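Local coordinates for protein formimidoylglutamase (Bacillus subtilis, PDB 3M1R) that catalyses the hydrolysis of N-formimidoyl-L-glutamate to L-glutamate and formamide in histidine breakdown, using two manganese ions per subunit, at residues S135-I140 / T170-L175; R174-E179 / H207-H212. All blocks are in the same frame, centred on the assembly; numbering follows the deposited sequence.

Interaction 1: residues S135-I140 / T170-L175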
# COMPACT_ATOMS: atom_id res chain seq x y z
N SER D 135 -8.07 32.40 11.11
CA SER D 135 -9.36 32.94 10.67
C SER D 135 -10.55 32.53 11.57
O SER D 135 -11.46 33.32 11.80
CB SER D 135 -9.63 32.59 9.20
OG SER D 135 -8.68 33.19 8.34
N THR D 136 -10.55 31.30 12.06
CA THR D 136 -11.69 30.82 12.84
C THR D 136 -11.77 31.55 14.18
O THR D 136 -12.79 32.13 14.51
CB THR D 136 -11.61 29.32 13.08
OG1 THR D 136 -10.29 28.99 13.49
CG2 THR D 136 -11.93 28.58 11.81
N ILE D 137 -10.67 31.52 14.92
CA ILE D 137 -10.56 32.22 16.20
C ILE D 137 -10.82 33.72 16.10
O ILE D 137 -11.54 34.29 16.92
CB ILE D 137 -9.20 31.95 16.85
CG1 ILE D 137 -9.11 30.48 17.23
CG2 ILE D 137 -9.02 32.81 18.07
CD1 ILE D 137 -7.76 30.05 17.74
N LYS D 138 -10.25 34.38 15.10
CA LYS D 138 -10.52 35.79 14.90
C LYS D 138 -12.02 36.07 14.77
O LYS D 138 -12.51 37.09 15.25
CB LYS D 138 -9.78 36.28 13.66
CG LYS D 138 -9.97 37.75 13.29
CD LYS D 138 -8.96 38.12 12.19
CE LYS D 138 -9.49 39.15 11.21
NZ LYS D 138 -8.77 39.05 9.90
N ALA D 139 -12.75 35.18 14.11
CA ALA D 139 -14.18 35.34 13.94
C ALA D 139 -14.87 35.16 15.27
O ALA D 139 -15.74 35.94 15.64
CB ALA D 139 -14.72 34.33 12.94
N ILE D 140 -14.47 34.14 16.02
CA ILE D 140 -14.99 33.95 17.36
C ILE D 140 -14.73 35.20 18.17
O ILE D 140 -15.65 35.82 18.69
CB ILE D 140 -14.32 32.77 18.07
CG1 ILE D 140 -14.67 31.44 17.39
CG2 ILE D 140 -14.72 32.74 19.54
CD1 ILE D 140 -16.14 31.16 17.32
N THR D 170 1.96 29.37 11.52
CA THR D 170 1.93 30.79 11.91
C THR D 170 0.67 31.28 12.65
O THR D 170 0.64 32.43 13.09
CB THR D 170 2.14 31.72 10.70
OG1 THR D 170 0.99 31.66 9.85
CG2 THR D 170 3.38 31.30 9.91
N PRO D 171 -0.36 30.43 12.79
CA PRO D 171 -1.65 31.00 13.20
C PRO D 171 -1.54 31.80 14.49
O PRO D 171 -2.09 32.90 14.59
CB PRO D 171 -2.53 29.78 13.47
CG PRO D 171 -1.77 28.61 13.00
CD PRO D 171 -0.33 28.96 12.98
N PHE D 172 -0.85 31.25 15.48
CA PHE D 172 -0.85 31.87 16.80
C PHE D 172 0.06 33.09 16.93
O PHE D 172 -0.20 33.96 17.77
CB PHE D 172 -0.61 30.84 17.90
CG PHE D 172 -1.76 29.92 18.08
CD1 PHE D 172 -1.77 28.67 17.47
CD2 PHE D 172 -2.87 30.32 18.81
CE1 PHE D 172 -2.85 27.84 17.62
CE2 PHE D 172 -3.94 29.49 18.96
CZ PHE D 172 -3.94 28.26 18.37
N ARG D 173 1.09 33.16 16.10
CA ARG D 173 1.88 34.39 16.03
C ARG D 173 1.01 35.51 15.47
O ARG D 173 1.04 36.64 15.96
CB ARG D 173 3.14 34.20 15.18
CG ARG D 173 4.18 35.31 15.34
CD ARG D 173 5.49 34.97 14.63
NE ARG D 173 6.57 35.84 15.07
CZ ARG D 173 7.60 35.44 15.81
NH1 ARG D 173 8.54 36.30 16.17
NH2 ARG D 173 7.70 34.17 16.18
N ARG D 174 0.25 35.19 14.43
CA ARG D 174 -0.65 36.16 13.84
C ARG D 174 -1.68 36.61 14.86
O ARG D 174 -1.93 37.80 15.00
CB ARG D 174 -1.34 35.58 12.60
CG ARG D 174 -0.58 35.85 11.31
CD ARG D 174 -1.35 35.35 10.09
NE ARG D 174 -0.92 36.05 8.88
CZ ARG D 174 -1.41 37.22 8.48
NH1 ARG D 174 -2.35 37.83 9.20
NH2 ARG D 174 -0.96 37.78 7.36
N LEU D 175 -2.26 35.66 15.59
CA LEU D 175 -3.25 35.99 16.61
C LEU D 175 -2.63 36.87 17.71
O LEU D 175 -3.14 37.94 18.00
CB LEU D 175 -3.89 34.73 17.20
CG LEU D 175 -4.78 33.94 16.25
CD1 LEU D 175 -4.89 32.48 16.68
CD2 LEU D 175 -6.16 34.57 16.12
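Ile137 meets Leu175 and Phe172 between two helices that pack on the central parallel sheet of the arginase fold. These are helix 133-141 and the start of helix 171-178. The two short segments run roughly the same way, with axes 33° apart and 10.5 Å from each other at the closest point. At that spacing the backbones do not meet, and side chains make most of the contact.

The contact is apolar. With chi1 at -66°, Ile137 turns CG1 beside the backbone N, opposite the carbonyl carbon, and CG2 takes the place opposite N. CG2 packs against Leu175 CD2 at 3.9 Å. CD1, at the end of the other branch, sits between Leu175 CD1, 3.9 Å away, and the ring of Phe172. Ile137 lies roughly perpendicular to both partners. On the sheet side, Ile137 and Phe172 both pack on Val149 of strand 147-152. Leu175 CD2 further approaches the backbone N of Lys138 at 4.2 Å.

Polar groups look elsewhere. Lys138 NZ bonds to Tyr134 OH, and Thr136 OG1 to Glu287 OE1. Phe172 also touches Asp157, a ligand of one calcium ion in this structure and probably of manganese in the working enzyme. The contact therefore adjoins the metal site, with the Phe172 side chain about 7 Å from a calcium ion. CE2 of the Phe172 ring lies 4.0 Å from Ile137 CD1, which comes at it obliquely.

Interaction 2: residues R174-E179 / H207-H212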
# COMPACT_ATOMS: atom_id res chain seq x y z
N ARG D 174 0.25 35.19 14.43
CA ARG D 174 -0.65 36.16 13.84
C ARG D 174 -1.68 36.61 14.86
O ARG D 174 -1.93 37.80 15.00
CB ARG D 174 -1.34 35.58 12.60
CG ARG D 174 -0.58 35.85 11.31
CD ARG D 174 -1.35 35.35 10.09
NE ARG D 174 -0.92 36.05 8.88
CZ ARG D 174 -1.41 37.22 8.48
NH1 ARG D 174 -2.35 37.83 9.20
NH2 ARG D 174 -0.96 37.78 7.36
N LEU D 175 -2.26 35.66 15.59
CA LEU D 175 -3.25 35.99 16.61
C LEU D 175 -2.63 36.87 17.71
O LEU D 175 -3.14 37.94 18.00
CB LEU D 175 -3.89 34.73 17.20
CG LEU D 175 -4.78 33.94 16.25
CD1 LEU D 175 -4.89 32.48 16.68
CD2 LEU D 175 -6.16 34.57 16.12
N LEU D 176 -1.52 36.43 18.30
CA LEU D 176 -0.84 37.21 19.35
C LEU D 176 -0.40 38.60 18.89
O LEU D 176 -0.70 39.62 19.55
CB LEU D 176 0.36 36.45 19.90
CG LEU D 176 0.16 35.57 21.14
CD1 LEU D 176 -1.25 35.71 21.65
CD2 LEU D 176 0.46 34.14 20.83
N ASP D 177 0.31 38.66 17.77
CA ASP D 177 0.82 39.92 17.26
C ASP D 177 -0.31 40.93 17.02
O ASP D 177 -0.17 42.11 17.33
CB ASP D 177 1.63 39.71 15.97
CG ASP D 177 3.03 39.16 16.23
OD1 ASP D 177 3.48 39.19 17.40
OD2 ASP D 177 3.70 38.71 15.27
N GLU D 178 -1.43 40.45 16.49
CA GLU D 178 -2.51 41.34 16.10
C GLU D 178 -3.46 41.64 17.26
O GLU D 178 -4.40 42.42 17.13
CB GLU D 178 -3.26 40.75 14.90
CG GLU D 178 -2.38 40.64 13.66
CD GLU D 178 -3.06 39.92 12.51
OE1 GLU D 178 -4.31 39.82 12.52
OE2 GLU D 178 -2.35 39.46 11.60
N GLU D 179 -3.18 41.00 18.40
CA GLU D 179 -3.95 41.18 19.63
C GLU D 179 -5.38 40.68 19.54
O GLU D 179 -6.27 41.21 20.20
CB GLU D 179 -3.92 42.64 20.06
CG GLU D 179 -2.54 43.23 20.09
CD GLU D 179 -2.52 44.60 20.70
OE1 GLU D 179 -2.29 45.58 19.96
OE2 GLU D 179 -2.76 44.70 21.92
N HIS D 207 5.16 36.44 25.51
CA HIS D 207 3.76 36.77 25.38
C HIS D 207 2.91 36.17 26.50
O HIS D 207 1.69 36.29 26.48
CB HIS D 207 3.24 36.29 24.02
CG HIS D 207 3.32 37.34 22.95
ND1 HIS D 207 4.48 37.62 22.27
CD2 HIS D 207 2.38 38.17 22.45
CE1 HIS D 207 4.26 38.59 21.40
NE2 HIS D 207 2.98 38.94 21.49
N ASN D 208 3.57 35.51 27.46
CA ASN D 208 2.88 34.91 28.60
C ASN D 208 1.88 33.83 28.23
O ASN D 208 0.77 33.78 28.77
CB ASN D 208 2.19 35.98 29.46
CG ASN D 208 3.17 36.96 30.05
OD1 ASN D 208 4.01 36.60 30.86
ND2 ASN D 208 3.07 38.22 29.63
N VAL D 209 2.27 32.96 27.30
CA VAL D 209 1.45 31.81 26.97
C VAL D 209 1.60 30.76 28.07
O VAL D 209 2.69 30.57 28.63
CB VAL D 209 1.80 31.26 25.56
CG1 VAL D 209 1.15 29.87 25.31
CG2 VAL D 209 1.35 32.25 24.50
N ASN D 210 0.50 30.10 28.39
CA ASN D 210 0.51 29.02 29.37
C ASN D 210 0.93 27.72 28.70
O ASN D 210 0.14 27.08 27.99
CB ASN D 210 -0.86 28.85 30.00
CG ASN D 210 -1.36 30.13 30.63
OD1 ASN D 210 -0.77 30.64 31.58
ND2 ASN D 210 -2.45 30.66 30.09
N ILE D 211 2.17 27.31 28.94
CA ILE D 211 2.71 26.15 28.28
C ILE D 211 2.74 24.93 29.19
O ILE D 211 3.31 24.96 30.27
CB ILE D 211 4.11 26.44 27.74
CG1 ILE D 211 4.08 27.70 26.88
CG2 ILE D 211 4.64 25.23 26.95
CD1 ILE D 211 5.40 28.43 26.82
N HIS D 212 2.12 23.85 28.73
CA HIS D 212 2.14 22.58 29.46
C HIS D 212 2.72 21.46 28.59
O HIS D 212 2.05 20.93 27.70
CB HIS D 212 0.74 22.24 29.94
CG HIS D 212 0.16 23.30 30.82
ND1 HIS D 212 0.14 23.20 32.19
CD2 HIS D 212 -0.35 24.52 30.52
CE1 HIS D 212 -0.39 24.30 32.70
NE2 HIS D 212 -0.69 25.12 31.71
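His207 comes up against Leu176 and Asp177 where the last turn of helix 171-178 passes the link between helix 198-206 and strand 210-213, the outermost strand of the sheet in this chain. Both helices end in Schellman motifs, at Glu179 and Asn208, which have positive phi.

The imidazole can be followed outward from CB, which points toward the helix. CG lies 4.0 Å from Leu176 CG. CD2 is closer, 3.7 Å from the same Leu176 CG, and also touches Leu176 CB. The His207 and Leu176 side chains lie alongside each other, pointing opposite ways. Farther out, NE2 is 3.9 Å from Leu176 CB. CE1 is 4.1 Å from Asp177 OD1, with the carboxylate and ring planes 53° apart. CG of Asp177 lies opposite its carbonyl carbon, beside the backbone N (chi1 -77°), which brings OD1 back to the imidazole. The ring also stacks with that of Tyr203.

At the end of its own chain, Leu176 CD2 packs on Val209 CG2 at 4.2 Å, extending the apolar patch toward the sheet. An alanine in place of His207 would probably leave Leu176 uncovered on this side and deprive Tyr203 of its stacking partner.

Asp177 OD1 has its hydrogen bond with Tyr203 OH, not with the histidine. The imidazole thus acts here mainly as a flat packing surface, and the nearby carboxylate could favour a protonated ring only modestly, at a distance too long for a salt bridge.

In the fold
Interactions 1 and 2 use overlapping parts of helix 171-178, sharing Arg174 and Leu175, and their centres lie about 10 Å apart. Residues 170-175 face helix 133-141, while residues 174-179 face the link into strand 210-213, so the helix is held by different neighbours along its length. Interaction 1 is a buried helix-to-helix contact of aliphatic and aromatic groups next to the metal site. Interaction 2 lies farther from the centre of the chain and is partly buried. There a buried leucine and valine pair gives way to an imidazole and a carboxylate at the surface. Neither contact involves another subunit.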